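Local coordinates for ribosomal RNA small subunit methyltransferase E (PDB 1VHK), which probably methylates the N3 position of one specific uridine in 16S ribosomal RNA, with S-adenosyl-L-methionine as methyl donor, at residues Val83-Gly88 and His108-Phe113; Lys94-Ile99 and Arg131-Lys136; Asp170-Ala175 and Ser200-Phe205. All blocks are in the same frame, centred on the assembly; numbering follows the deposited sequence.

How the contacts relate
Contacts 1 and 3 are both strand pairs of one parallel sheet in the methyltransferase domain. Strands 82-88 and 200-205 are neighbours in it and join the two contacts; a probable hydrogen bond runs from Tyr84 N to Leu201 O at 2.7 Å. Contact 2 pairs two helices beside contact 1. It touches that contact at several points, among them Pro112 CG against Trp134 CZ3 at 4.0 Å. Contacts 2 and 3 do not touch; their centres are about 20 Å apart. Backbone hydrogen bonds dominate the two sheet contacts, which are mostly buried. Contact 2 is held mainly by side chains: apolar groups on an indole inside, and a salt bridge toward solvent.

Contact 1 of 3, residues Val83-Gly88 and His108-Phe113; sequences VYIASG and HAFIPF
Gly88 CA lies over one face of the Phe113 ring, 3.9 Å from its centroid, in a CH-pi contact. The contact joins the two strands of a beta-alpha-beta unit: strand 82-88, helix 94-104 and strand 109-113. The strands run parallel in the central sheet of the SPOUT-type domain. The Phe113 ring also has Ala86 O at its edge, near CE1. Phe113 CG stands between its own backbone N and carbonyl carbon (chi1 69°), and this turns the ring back over the neighbouring strand. At the other end, the Tyr84 and His108 side chains lie side by side and point the same way. Their ring planes stand 54° apart, an oblique pairing. Tyr84 OH sits at the edge of the imidazole, 3.5 Å from His108 CD2.

Tyr84, Ala86, Ala109, Ile111 and Phe113 share one face of the sheet. There Tyr84 CD1 meets Ala109 CB at 3.7 Å and also reaches the Ile111 CD1 methyl. Helix 159-165 covers part of this face, with Leu162 against Ala86 and Phe113. On the opposite face Ile85 and Phe110 lie side by side, and Ile85 CB approaches Phe110 CD1 at 3.8 Å. Helix 239-253 packs on Ile85 through Pro240 and Leu244.

Ile85 bonds through both its N and its O. Its N gives a nearly straight bond to Ala109 O (174° at the hydrogen), and its O receives Ile111 N. Farther along, Ser87 O accepts Phe113 N. At the start of the pair, Val83 O takes His108 N at 2.7 Å, and a weak second bond comes to it from Ala109 N at 3.3 Å.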
ATOM      1  N   VAL A  83     -12.865   5.734  -2.750  1.00 28.91           N
ATOM      2  CA  VAL A  83     -12.973   4.392  -2.177  1.00 28.49           C
ATOM      3  C   VAL A  83     -13.021   4.440  -0.674  1.00 29.27           C
ATOM      4  O   VAL A  83     -12.399   5.271  -0.011  1.00 28.77           O
ATOM      5  CB  VAL A  83     -12.158   3.300  -2.823  1.00 26.99           C
ATOM      6  CG1 VAL A  83     -11.163   3.785  -3.855  1.00 23.69           C
ATOM      7  CG2 VAL A  83     -11.533   2.328  -1.847  1.00 19.97           C
ATOM      8  N   TYR A  84     -14.102   3.808  -0.173  1.00 29.45           N
ATOM      9  CA  TYR A  84     -14.377   3.706   1.240  1.00 28.79           C
ATOM     10  C   TYR A  84     -13.998   2.326   1.786  1.00 28.67           C
ATOM     11  O   TYR A  84     -14.505   1.309   1.321  1.00 28.97           O
ATOM     12  CB  TYR A  84     -15.850   3.926   1.530  1.00 29.40           C
ATOM     13  CG  TYR A  84     -16.313   5.346   1.344  1.00 31.51           C
ATOM     14  CD1 TYR A  84     -16.773   6.094   2.426  1.00 32.85           C
ATOM     15  CD2 TYR A  84     -16.320   5.932   0.094  1.00 32.80           C
ATOM     16  CE1 TYR A  84     -17.245   7.385   2.243  1.00 34.36           C
ATOM     17  CE2 TYR A  84     -16.787   7.216  -0.110  1.00 33.95           C
ATOM     18  CZ  TYR A  84     -17.241   7.932   0.975  1.00 35.57           C
ATOM     19  OH  TYR A  84     -17.711   9.205   0.775  1.00 38.60           O
ATOM     20  N   ILE A  85     -13.165   2.326   2.808  1.00 28.03           N
ATOM     21  CA  ILE A  85     -12.713   1.095   3.429  1.00 29.01           C
ATOM     22  C   ILE A  85     -13.512   0.798   4.696  1.00 29.82           C
ATOM     23  O   ILE A  85     -13.438   1.530   5.675  1.00 29.82           O
ATOM     24  CB  ILE A  85     -11.210   1.168   3.788  1.00 26.94           C
ATOM     25  CG1 ILE A  85     -10.394   1.688   2.616  1.00 25.26           C
ATOM     26  CG2 ILE A  85     -10.707  -0.195   4.238  1.00 26.93           C
ATOM     27  CD1 ILE A  85     -10.573   0.954   1.313  1.00 24.75           C
ATOM     28  N   ALA A  86     -14.270  -0.299   4.687  1.00 29.99           N
ATOM     29  CA  ALA A  86     -14.952  -0.732   5.907  1.00 30.01           C
ATOM     30  C   ALA A  86     -14.167  -1.877   6.551  1.00 29.56           C
ATOM     31  O   ALA A  86     -14.192  -2.968   5.967  1.00 30.98           O
ATOM     32  CB  ALA A  86     -16.365  -1.211   5.594  1.00 30.38           C
ATOM     33  N   SER A  87     -13.602  -1.708   7.752  1.00 28.78           N
ATOM     34  CA  SER A  87     -12.888  -2.827   8.350  1.00 30.92           C
ATOM     35  C   SER A  87     -13.467  -3.403   9.624  1.00 31.08           C
ATOM     36  O   SER A  87     -13.621  -2.734  10.655  1.00 31.62           O
ATOM     37  CB  SER A  87     -11.415  -2.449   8.602  1.00 32.40           C
ATOM     38  OG  SER A  87     -10.868  -1.703   7.540  1.00 35.08           O
ATOM     39  N   GLY A  88     -13.665  -4.717   9.684  1.00 32.08           N
ATOM     40  CA  GLY A  88     -14.092  -5.310  10.977  1.00 35.13           C
ATOM     41  C   GLY A  88     -12.972  -5.129  12.009  1.00 37.81           C
ATOM     42  O   GLY A  88     -11.831  -5.576  11.813  1.00 37.13           O
ATOM     43  N   HIS A 108     -10.486   7.080   0.353  1.00 24.82           N
ATOM     44  CA  HIS A 108     -11.255   8.292   0.575  1.00 25.91           C
ATOM     45  C   HIS A 108     -11.785   8.410   1.987  1.00 24.69           C
ATOM     46  O   HIS A 108     -11.881   9.518   2.511  1.00 24.10           O
ATOM     47  CB  HIS A 108     -12.411   8.480  -0.438  1.00 29.08           C
ATOM     48  CG  HIS A 108     -13.182   9.745  -0.155  1.00 32.18           C
ATOM     49  ND1 HIS A 108     -12.685  11.004  -0.466  1.00 35.42           N
ATOM     50  CD2 HIS A 108     -14.352   9.951   0.485  1.00 30.79           C
ATOM     51  CE1 HIS A 108     -13.543  11.924  -0.050  1.00 32.35           C
ATOM     52  NE2 HIS A 108     -14.561  11.306   0.524  1.00 32.53           N
ATOM     53  N   ALA A 109     -12.067   7.282   2.644  1.00 24.81           N
ATOM     54  CA  ALA A 109     -12.597   7.420   4.020  1.00 25.72           C
ATOM     55  C   ALA A 109     -12.545   6.045   4.672  1.00 25.57           C
ATOM     56  O   ALA A 109     -12.345   5.102   3.927  1.00 23.59           O
ATOM     57  CB  ALA A 109     -14.020   7.955   3.998  1.00 23.55           C
ATOM     58  N   PHE A 110     -12.537   6.017   6.026  1.00 24.81           N
ATOM     59  CA  PHE A 110     -12.490   4.699   6.664  1.00 24.38           C
ATOM     60  C   PHE A 110     -13.700   4.503   7.553  1.00 26.10           C
ATOM     61  O   PHE A 110     -14.257   5.453   8.111  1.00 28.56           O
ATOM     62  CB  PHE A 110     -11.212   4.512   7.466  1.00 22.10           C
ATOM     63  CG  PHE A 110      -9.939   4.622   6.705  1.00 16.99           C
ATOM     64  CD1 PHE A 110      -9.330   3.522   6.155  1.00 14.63           C
ATOM     65  CD2 PHE A 110      -9.370   5.882   6.509  1.00 18.08           C
ATOM     66  CE1 PHE A 110      -8.124   3.653   5.477  1.00 19.73           C
ATOM     67  CE2 PHE A 110      -8.187   6.028   5.805  1.00 16.66           C
ATOM     68  CZ  PHE A 110      -7.561   4.901   5.303  1.00 19.34           C
ATOM     69  N   ILE A 111     -14.231   3.293   7.596  1.00 27.20           N
ATOM     70  CA  ILE A 111     -15.425   3.017   8.408  1.00 27.90           C
ATOM     71  C   ILE A 111     -15.201   1.717   9.194  1.00 28.58           C
ATOM     72  O   ILE A 111     -15.369   0.654   8.601  1.00 29.55           O
ATOM     73  CB  ILE A 111     -16.656   2.767   7.526  1.00 26.91           C
ATOM     74  CG1 ILE A 111     -16.950   3.954   6.590  1.00 25.22           C
ATOM     75  CG2 ILE A 111     -17.852   2.454   8.400  1.00 26.75           C
ATOM     76  CD1 ILE A 111     -17.939   3.556   5.510  1.00 26.88           C
ATOM     77  N   PRO A 112     -14.803   1.822  10.440  1.00 28.07           N
ATOM     78  CA  PRO A 112     -14.570   0.665  11.292  1.00 28.15           C
ATOM     79  C   PRO A 112     -15.910   0.138  11.784  1.00 27.95           C
ATOM     80  O   PRO A 112     -16.823   0.952  12.004  1.00 27.21           O
ATOM     81  CB  PRO A 112     -13.746   1.215  12.446  1.00 28.40           C
ATOM     82  CG  PRO A 112     -13.395   2.600  12.076  1.00 28.31           C
ATOM     83  CD  PRO A 112     -14.532   3.078  11.179  1.00 28.14           C
ATOM     84  N   PHE A 113     -16.047  -1.166  11.971  1.00 27.92           N
ATOM     85  CA  PHE A 113     -17.368  -1.639  12.423  1.00 30.75           C
ATOM     86  C   PHE A 113     -17.230  -2.870  13.266  1.00 31.55           C
ATOM     87  O   PHE A 113     -16.262  -3.605  13.074  1.00 32.20           O
ATOM     88  CB  PHE A 113     -18.313  -1.843  11.229  1.00 30.89           C
ATOM     89  CG  PHE A 113     -17.913  -2.999  10.352  1.00 28.76           C
ATOM     90  CD1 PHE A 113     -17.160  -2.797   9.210  1.00 24.63           C
ATOM     91  CD2 PHE A 113     -18.274  -4.286  10.690  1.00 29.64           C
ATOM     92  CE1 PHE A 113     -16.779  -3.867   8.434  1.00 26.38           C
ATOM     93  CE2 PHE A 113     -17.857  -5.363   9.943  1.00 30.22           C
ATOM     94  CZ  PHE A 113     -17.095  -5.150   8.806  1.00 29.48           C
TER

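Contact 2 of 3, residues Lys94-Ile99 and Arg131-Lys136; sequences KLEWII and RERWTK
Leu95 and Ile99 press their CD1 methyls onto the same face of the Trp134 indole, and this is the tightly packed part of the contact. Leu95 CD1 sits over the six-membered ring of Trp134, 3.6 Å from its centroid. Ile99 CD1 lies over the five-membered ring of Trp134, 4.0 Å from that centroid. Both side chains cross the indole at about a right angle. Trp134 CG is anti to its carbonyl carbon and beside its backbone N (chi1 -67°), which lays the ring between the two helices. Its opposite face is backed by Arg131 CA, one turn earlier in its own helix. The Glu96 CG methylene reaches the indole edge near Trp134 CD1.

Helix 94-104 is the connecting helix of a beta-alpha-beta unit in the SPOUT-type domain. Helix 131-144 runs beside it at a 29° crossing angle, with the two short axes 10.0 Å apart. Val153 of strand 152-153 touches both Ile99 and Trp134. On helix 94-104, Trp97 takes part in the dimer contact, where it meets Trp97 of the second subunit edge-to-face.

The looser, solvent side carries the charges. Arg133 grips the Glu96 carboxylate side-on with two nitrogens. Arg133 NE bonds to Glu96 OE2 at 2.5 Å, close to the guanidinium plane. Arg133 NH2 bonds to Glu96 OE1 at 3.3 Å. Both nitrogens come from above the carboxylate plane, and the two flat groups are turned 57° apart. An extended Glu96 chain and a bend at Arg133 chi3 bring the groups together. If Glu96 were replaced by an alanine, the exposed guanidinium would probably lose both of these bonds and be free to turn into solvent. Within helix 131-144, Thr135 OG1 bonds back to Arg131 O at 2.9 Å.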
ATOM      1  N   LYS A  94      -3.695  -2.974  14.361  1.00 39.86           N
ATOM      2  CA  LYS A  94      -3.769  -3.129  12.920  1.00 36.20           C
ATOM      3  C   LYS A  94      -4.602  -2.071  12.231  1.00 34.48           C
ATOM      4  O   LYS A  94      -4.377  -1.733  11.057  1.00 33.43           O
ATOM      5  CB  LYS A  94      -4.267  -4.538  12.583  1.00 34.01           C
ATOM      6  CG  LYS A  94      -3.320  -5.639  13.009  1.00 31.00           C
ATOM      7  CD  LYS A  94      -4.058  -6.953  13.188  1.00 33.39           C
ATOM      8  CE  LYS A  94      -3.100  -8.107  13.403  1.00 31.67           C
ATOM      9  NZ  LYS A  94      -3.752  -9.272  14.041  1.00 33.44           N
ATOM     10  N   LEU A  95      -5.530  -1.454  12.967  1.00 32.39           N
ATOM     11  CA  LEU A  95      -6.353  -0.403  12.398  1.00 31.01           C
ATOM     12  C   LEU A  95      -5.537   0.830  12.054  1.00 33.00           C
ATOM     13  O   LEU A  95      -5.809   1.476  11.039  1.00 34.86           O
ATOM     14  CB  LEU A  95      -7.528  -0.039  13.248  1.00 24.32           C
ATOM     15  CG  LEU A  95      -8.896   0.112  12.641  1.00 26.32           C
ATOM     16  CD1 LEU A  95      -9.697   1.186  13.376  1.00 28.53           C
ATOM     17  CD2 LEU A  95      -8.902   0.370  11.151  1.00 26.65           C
ATOM     18  N   GLU A  96      -4.536   1.165  12.852  1.00 35.05           N
ATOM     19  CA  GLU A  96      -3.675   2.307  12.565  1.00 36.55           C
ATOM     20  C   GLU A  96      -2.864   2.048  11.285  1.00 34.28           C
ATOM     21  O   GLU A  96      -2.682   2.972  10.517  1.00 33.74           O
ATOM     22  CB  GLU A  96      -2.709   2.607  13.706  1.00 42.47           C
ATOM     23  CG  GLU A  96      -3.331   3.189  14.954  1.00 48.26           C
ATOM     24  CD  GLU A  96      -2.293   3.502  16.018  1.00 52.64           C
ATOM     25  OE1 GLU A  96      -1.086   3.430  15.692  1.00 56.55           O
ATOM     26  OE2 GLU A  96      -2.651   3.832  17.168  1.00 54.03           O
ATOM     27  N   TRP A  97      -2.423   0.821  11.082  1.00 33.41           N
ATOM     28  CA  TRP A  97      -1.665   0.462   9.884  1.00 34.26           C
ATOM     29  C   TRP A  97      -2.578   0.540   8.667  1.00 31.94           C
ATOM     30  O   TRP A  97      -2.228   1.028   7.608  1.00 29.74           O
ATOM     31  CB  TRP A  97      -1.107  -0.958  10.029  1.00 44.96           C
ATOM     32  CG  TRP A  97       0.259  -1.159   9.456  1.00 55.62           C
ATOM     33  CD1 TRP A  97       1.444  -0.723   9.997  1.00 59.44           C
ATOM     34  CD2 TRP A  97       0.607  -1.842   8.241  1.00 60.32           C
ATOM     35  NE1 TRP A  97       2.499  -1.077   9.187  1.00 61.25           N
ATOM     36  CE2 TRP A  97       2.011  -1.775   8.109  1.00 61.71           C
ATOM     37  CE3 TRP A  97      -0.137  -2.494   7.247  1.00 58.88           C
ATOM     38  CZ2 TRP A  97       2.691  -2.347   7.031  1.00 62.01           C
ATOM     39  CZ3 TRP A  97       0.544  -3.056   6.194  1.00 59.88           C
ATOM     40  CH2 TRP A  97       1.941  -2.970   6.080  1.00 61.29           C
ATOM     41  N   ILE A  98      -3.843   0.112   8.890  1.00 30.43           N
ATOM     42  CA  ILE A  98      -4.813   0.152   7.800  1.00 26.26           C
ATOM     43  C   ILE A  98      -5.090   1.604   7.428  1.00 23.94           C
ATOM     44  O   ILE A  98      -5.217   1.906   6.249  1.00 21.80           O
ATOM     45  CB  ILE A  98      -6.097  -0.610   8.137  1.00 25.36           C
ATOM     46  CG1 ILE A  98      -5.885  -2.120   8.000  1.00 27.97           C
ATOM     47  CG2 ILE A  98      -7.246  -0.189   7.226  1.00 26.54           C
ATOM     48  CD1 ILE A  98      -6.809  -2.968   8.873  1.00 26.32           C
ATOM     49  N   ILE A  99      -5.141   2.489   8.422  1.00 21.90           N
ATOM     50  CA  ILE A  99      -5.477   3.897   8.149  1.00 22.49           C
ATOM     51  C   ILE A  99      -4.314   4.585   7.471  1.00 21.48           C
ATOM     52  O   ILE A  99      -4.394   5.324   6.501  1.00 21.00           O
ATOM     53  CB  ILE A  99      -5.843   4.625   9.469  1.00 26.01           C
ATOM     54  CG1 ILE A  99      -7.273   4.178   9.886  1.00 28.45           C
ATOM     55  CG2 ILE A  99      -5.822   6.139   9.366  1.00 20.62           C
ATOM     56  CD1 ILE A  99      -7.567   4.497  11.342  1.00 30.04           C
ATOM     57  N   ARG A 131     -10.344   7.085  18.150  1.00 86.31           N
ATOM     58  CA  ARG A 131     -10.671   7.772  16.916  1.00 83.33           C
ATOM     59  C   ARG A 131      -9.970   9.111  16.787  1.00 80.39           C
ATOM     60  O   ARG A 131      -9.869   9.671  15.685  1.00 80.49           O
ATOM     61  CB  ARG A 131     -12.190   7.973  16.783  1.00 86.70           C
ATOM     62  N   GLU A 132      -9.566   9.698  17.912  1.00 76.14           N
ATOM     63  CA  GLU A 132      -8.866  10.982  17.867  1.00 71.35           C
ATOM     64  C   GLU A 132      -7.418  10.778  17.442  1.00 66.13           C
ATOM     65  O   GLU A 132      -6.809  11.666  16.861  1.00 65.86           O
ATOM     66  CB  GLU A 132      -8.971  11.709  19.199  1.00 75.60           C
ATOM     67  CG  GLU A 132     -10.338  11.541  19.857  1.00 80.09           C
ATOM     68  CD  GLU A 132     -10.413  12.122  21.250  1.00 82.72           C
ATOM     69  OE1 GLU A 132     -11.095  13.162  21.424  1.00 86.69           O
ATOM     70  OE2 GLU A 132      -9.816  11.545  22.182  1.00 81.28           O
ATOM     71  N   ARG A 133      -6.889   9.591  17.683  1.00 60.98           N
ATOM     72  CA  ARG A 133      -5.552   9.210  17.273  1.00 55.28           C
ATOM     73  C   ARG A 133      -5.580   8.723  15.814  1.00 51.82           C
ATOM     74  O   ARG A 133      -4.659   9.010  15.047  1.00 51.96           O
ATOM     75  CB  ARG A 133      -4.973   8.141  18.180  1.00 53.43           C
ATOM     76  CG  ARG A 133      -3.490   7.925  18.042  1.00 55.07           C
ATOM     77  CD  ARG A 133      -3.012   6.686  18.788  1.00 58.27           C
ATOM     78  NE  ARG A 133      -1.874   6.054  18.129  1.00 61.10           N
ATOM     79  CZ  ARG A 133      -0.709   6.629  17.875  1.00 64.47           C
ATOM     80  NH1 ARG A 133      -0.463   7.887  18.226  1.00 66.00           N
ATOM     81  NH2 ARG A 133       0.274   5.974  17.260  1.00 66.24           N
ATOM     82  N   TRP A 134      -6.671   8.097  15.418  1.00 46.80           N
ATOM     83  CA  TRP A 134      -6.913   7.654  14.063  1.00 43.31           C
ATOM     84  C   TRP A 134      -6.943   8.818  13.062  1.00 41.67           C
ATOM     85  O   TRP A 134      -6.335   8.758  11.995  1.00 40.09           O
ATOM     86  CB  TRP A 134      -8.272   6.939  13.954  1.00 37.70           C
ATOM     87  CG  TRP A 134      -8.325   5.636  14.694  1.00 29.42           C
ATOM     88  CD1 TRP A 134      -7.284   4.904  15.138  1.00 28.69           C
ATOM     89  CD2 TRP A 134      -9.503   4.905  15.046  1.00 27.79           C
ATOM     90  NE1 TRP A 134      -7.728   3.762  15.759  1.00 30.52           N
ATOM     91  CE2 TRP A 134      -9.094   3.747  15.715  1.00 27.95           C
ATOM     92  CE3 TRP A 134     -10.879   5.134  14.867  1.00 27.93           C
ATOM     93  CZ2 TRP A 134      -9.993   2.796  16.205  1.00 27.00           C
ATOM     94  CZ3 TRP A 134     -11.758   4.187  15.354  1.00 25.00           C
ATOM     95  CH2 TRP A 134     -11.319   3.035  15.995  1.00 23.12           C
ATOM     96  N   THR A 135      -7.656   9.865  13.426  1.00 40.43           N
ATOM     97  CA  THR A 135      -7.784  11.101  12.658  1.00 39.65           C
ATOM     98  C   THR A 135      -6.417  11.767  12.482  1.00 39.79           C
ATOM     99  O   THR A 135      -6.090  12.360  11.471  1.00 38.78           O
ATOM    100  CB  THR A 135      -8.694  12.079  13.451  1.00 36.40           C
ATOM    101  OG1 THR A 135     -10.016  11.524  13.481  1.00 40.00           O
ATOM    102  CG2 THR A 135      -8.757  13.432  12.828  1.00 34.27           C
ATOM    103  N   LYS A 136      -5.616  11.648  13.528  1.00 39.93           N
ATOM    104  CA  LYS A 136      -4.262  12.178  13.571  1.00 41.51           C
ATOM    105  C   LYS A 136      -3.356  11.355  12.673  1.00 40.46           C
ATOM    106  O   LYS A 136      -2.567  11.880  11.887  1.00 41.69           O
ATOM    107  CB  LYS A 136      -3.810  12.227  15.020  1.00 47.60           C
ATOM    108  CG  LYS A 136      -2.344  12.211  15.340  1.00 56.08           C
ATOM    109  CD  LYS A 136      -2.113  12.200  16.862  1.00 61.39           C
ATOM    110  CE  LYS A 136      -0.748  12.786  17.210  1.00 64.30           C
ATOM    111  NZ  LYS A 136       0.366  11.907  16.739  1.00 65.13           N
TER

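Contact 3 of 3, residues Asp170-Ala175 and Ser200-Phe205; sequences DKCVVA and SLLIVF
Strands 171-175 and 200-205 are parallel neighbours in the central sheet of the SPOUT-type domain. The chain passes between them through helix 187-193, whose Ile191 covers Lys171, Val173 and Leu201. Strand 200-205 has strand 82-88 on its other side.

Asp170 and Ser200 close the start of the pair with two reciprocal bonds. Asp170 N donates to Ser200 OG at 2.8 Å. Ser200 N donates to Asp170 OD1 at 2.9 Å, on the anti side and tilted 33° out of the carboxylate plane. Beyond this, Lys171 O takes Leu202 N almost straight (178° at the hydrogen), and Val173 bonds through both its N and O, to Leu202 O and Val204 N.

On the Val173 face, Val173 CG2 lies beside Ile203 CG2 at 3.4 Å. Val173 CG1 meets Leu201 CD1 at 3.5 Å. On the other face, with Cys172 SG anti to its backbone N (chi1 173°), the sulfur comes against Leu202 CD2 at 3.8 Å and also touches Val204 CG1. At the far end Ala175 CB meets the Phe205 ring obliquely.

Between the two strands, side-chain hydrogen bonds thus occur at the start, where Asp170 is exposed; farther in, the backbone pairs its own N-H and C=O groups between two apolar layers.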
ATOM      1  N   ASP A 170     -22.347   4.237  -4.910  1.00 42.43           N
ATOM      2  CA  ASP A 170     -22.537   3.642  -6.229  1.00 41.06           C
ATOM      3  C   ASP A 170     -22.342   2.145  -6.232  1.00 39.58           C
ATOM      4  O   ASP A 170     -23.179   1.449  -6.843  1.00 40.45           O
ATOM      5  CB  ASP A 170     -21.612   4.359  -7.228  1.00 41.24           C
ATOM      6  CG  ASP A 170     -21.978   5.842  -7.266  1.00 43.40           C
ATOM      7  OD1 ASP A 170     -21.113   6.710  -7.455  1.00 42.35           O
ATOM      8  OD2 ASP A 170     -23.196   6.107  -7.094  1.00 47.67           O
ATOM      9  N   LYS A 171     -21.324   1.554  -5.626  1.00 37.49           N
ATOM     10  CA  LYS A 171     -21.145   0.112  -5.617  1.00 36.24           C
ATOM     11  C   LYS A 171     -20.547  -0.366  -4.294  1.00 36.16           C
ATOM     12  O   LYS A 171     -19.859   0.358  -3.580  1.00 36.13           O
ATOM     13  CB  LYS A 171     -20.242  -0.388  -6.731  1.00 40.83           C
ATOM     14  CG  LYS A 171     -20.786  -0.454  -8.130  1.00 44.23           C
ATOM     15  CD  LYS A 171     -21.227  -1.866  -8.494  1.00 49.35           C
ATOM     16  CE  LYS A 171     -21.860  -1.906  -9.874  1.00 53.54           C
ATOM     17  NZ  LYS A 171     -23.127  -1.120  -9.932  1.00 55.08           N
ATOM     18  N   CYS A 172     -20.695  -1.655  -4.013  1.00 36.54           N
ATOM     19  CA  CYS A 172     -20.131  -2.226  -2.824  1.00 37.29           C
ATOM     20  C   CYS A 172     -19.501  -3.581  -3.085  1.00 37.16           C
ATOM     21  O   CYS A 172     -20.203  -4.497  -3.479  1.00 38.85           O
ATOM     22  CB  CYS A 172     -21.182  -2.406  -1.703  1.00 41.92           C
ATOM     23  SG  CYS A 172     -20.425  -3.332  -0.285  1.00 49.56           S
ATOM     24  N   VAL A 173     -18.198  -3.721  -2.835  1.00 37.01           N
ATOM     25  CA  VAL A 173     -17.587  -5.029  -2.978  1.00 35.15           C
ATOM     26  C   VAL A 173     -17.333  -5.573  -1.565  1.00 35.38           C
ATOM     27  O   VAL A 173     -17.102  -4.829  -0.618  1.00 34.17           O
ATOM     28  CB  VAL A 173     -16.349  -5.116  -3.845  1.00 37.58           C
ATOM     29  CG1 VAL A 173     -16.281  -4.079  -4.961  1.00 32.72           C
ATOM     30  CG2 VAL A 173     -15.040  -5.159  -3.076  1.00 35.73           C
ATOM     31  N   VAL A 174     -17.500  -6.876  -1.441  1.00 35.15           N
ATOM     32  CA  VAL A 174     -17.210  -7.599  -0.219  1.00 35.24           C
ATOM     33  C   VAL A 174     -16.020  -8.534  -0.484  1.00 34.98           C
ATOM     34  O   VAL A 174     -16.054  -9.397  -1.352  1.00 33.31           O
ATOM     35  CB  VAL A 174     -18.412  -8.375   0.317  1.00 35.93           C
ATOM     36  CG1 VAL A 174     -18.078  -9.066   1.643  1.00 35.31           C
ATOM     37  CG2 VAL A 174     -19.610  -7.448   0.509  1.00 34.36           C
ATOM     38  N   ALA A 175     -14.927  -8.253   0.205  1.00 36.08           N
ATOM     39  CA  ALA A 175     -13.683  -9.021   0.035  1.00 36.61           C
ATOM     40  C   ALA A 175     -13.859 -10.333   0.795  1.00 37.46           C
ATOM     41  O   ALA A 175     -13.971 -10.324   2.014  1.00 36.95           O
ATOM     42  CB  ALA A 175     -12.489  -8.239   0.509  1.00 31.33           C
ATOM     43  N   SER A 200     -18.476   6.418  -6.231  1.00 32.76           N
ATOM     44  CA  SER A 200     -18.118   5.923  -4.940  1.00 32.11           C
ATOM     45  C   SER A 200     -18.094   4.418  -4.817  1.00 31.76           C
ATOM     46  O   SER A 200     -19.012   3.726  -5.261  1.00 31.78           O
ATOM     47  CB  SER A 200     -19.049   6.515  -3.864  1.00 34.79           C
ATOM     48  OG  SER A 200     -20.293   5.821  -3.839  1.00 38.66           O
ATOM     49  N   LEU A 201     -17.081   3.908  -4.082  1.00 30.35           N
ATOM     50  CA  LEU A 201     -17.006   2.459  -3.893  1.00 29.88           C
ATOM     51  C   LEU A 201     -16.751   2.090  -2.435  1.00 30.06           C
ATOM     52  O   LEU A 201     -15.906   2.670  -1.761  1.00 30.76           O
ATOM     53  CB  LEU A 201     -15.946   1.872  -4.808  1.00 27.62           C
ATOM     54  CG  LEU A 201     -15.532   0.421  -4.553  1.00 30.18           C
ATOM     55  CD1 LEU A 201     -16.621  -0.555  -5.015  1.00 23.56           C
ATOM     56  CD2 LEU A 201     -14.190   0.120  -5.206  1.00 25.61           C
ATOM     57  N   LEU A 202     -17.598   1.222  -1.895  1.00 30.34           N
ATOM     58  CA  LEU A 202     -17.492   0.699  -0.554  1.00 28.19           C
ATOM     59  C   LEU A 202     -16.925  -0.726  -0.626  1.00 27.48           C
ATOM     60  O   LEU A 202     -17.354  -1.484  -1.479  1.00 25.89           O
ATOM     61  CB  LEU A 202     -18.846   0.628   0.167  1.00 25.20           C
ATOM     62  CG  LEU A 202     -18.750  -0.031   1.564  1.00 23.74           C
ATOM     63  CD1 LEU A 202     -17.959   0.879   2.492  1.00 25.97           C
ATOM     64  CD2 LEU A 202     -20.115  -0.347   2.118  1.00 26.10           C
ATOM     65  N   ILE A 203     -15.911  -0.998   0.181  1.00 28.71           N
ATOM     66  CA  ILE A 203     -15.267  -2.312   0.206  1.00 28.74           C
ATOM     67  C   ILE A 203     -15.222  -2.788   1.655  1.00 30.61           C
ATOM     68  O   ILE A 203     -14.690  -2.047   2.498  1.00 32.09           O
ATOM     69  CB  ILE A 203     -13.823  -2.308  -0.331  1.00 24.06           C
ATOM     70  CG1 ILE A 203     -13.667  -1.588  -1.663  1.00 21.97           C
ATOM     71  CG2 ILE A 203     -13.322  -3.749  -0.479  1.00 21.05           C
ATOM     72  CD1 ILE A 203     -12.270  -1.558  -2.227  1.00 18.27           C
ATOM     73  N   VAL A 204     -15.910  -3.882   1.996  1.00 31.66           N
ATOM     74  CA  VAL A 204     -15.872  -4.277   3.418  1.00 30.29           C
ATOM     75  C   VAL A 204     -15.005  -5.486   3.609  1.00 30.49           C
ATOM     76  O   VAL A 204     -15.011  -6.430   2.819  1.00 30.52           O
ATOM     77  CB  VAL A 204     -17.255  -4.409   4.033  1.00 33.54           C
ATOM     78  CG1 VAL A 204     -18.353  -3.947   3.081  1.00 33.10           C
ATOM     79  CG2 VAL A 204     -17.558  -5.794   4.581  1.00 32.92           C
ATOM     80  N   PHE A 205     -14.194  -5.469   4.673  1.00 31.18           N
ATOM     81  CA  PHE A 205     -13.311  -6.596   4.992  1.00 30.64           C
ATOM     82  C   PHE A 205     -13.672  -7.203   6.340  1.00 31.16           C
ATOM     83  O   PHE A 205     -14.094  -6.463   7.244  1.00 33.34           O
ATOM     84  CB  PHE A 205     -11.854  -6.054   5.079  1.00 26.32           C
ATOM     85  CG  PHE A 205     -11.446  -5.324   3.836  1.00 20.11           C
ATOM     86  CD1 PHE A 205     -11.710  -3.982   3.696  1.00 18.51           C
ATOM     87  CD2 PHE A 205     -10.811  -6.002   2.811  1.00 19.97           C
ATOM     88  CE1 PHE A 205     -11.392  -3.321   2.532  1.00 22.65           C
ATOM     89  CE2 PHE A 205     -10.456  -5.339   1.650  1.00 22.31           C
ATOM     90  CZ  PHE A 205     -10.724  -3.989   1.526  1.00 23.72           C
TER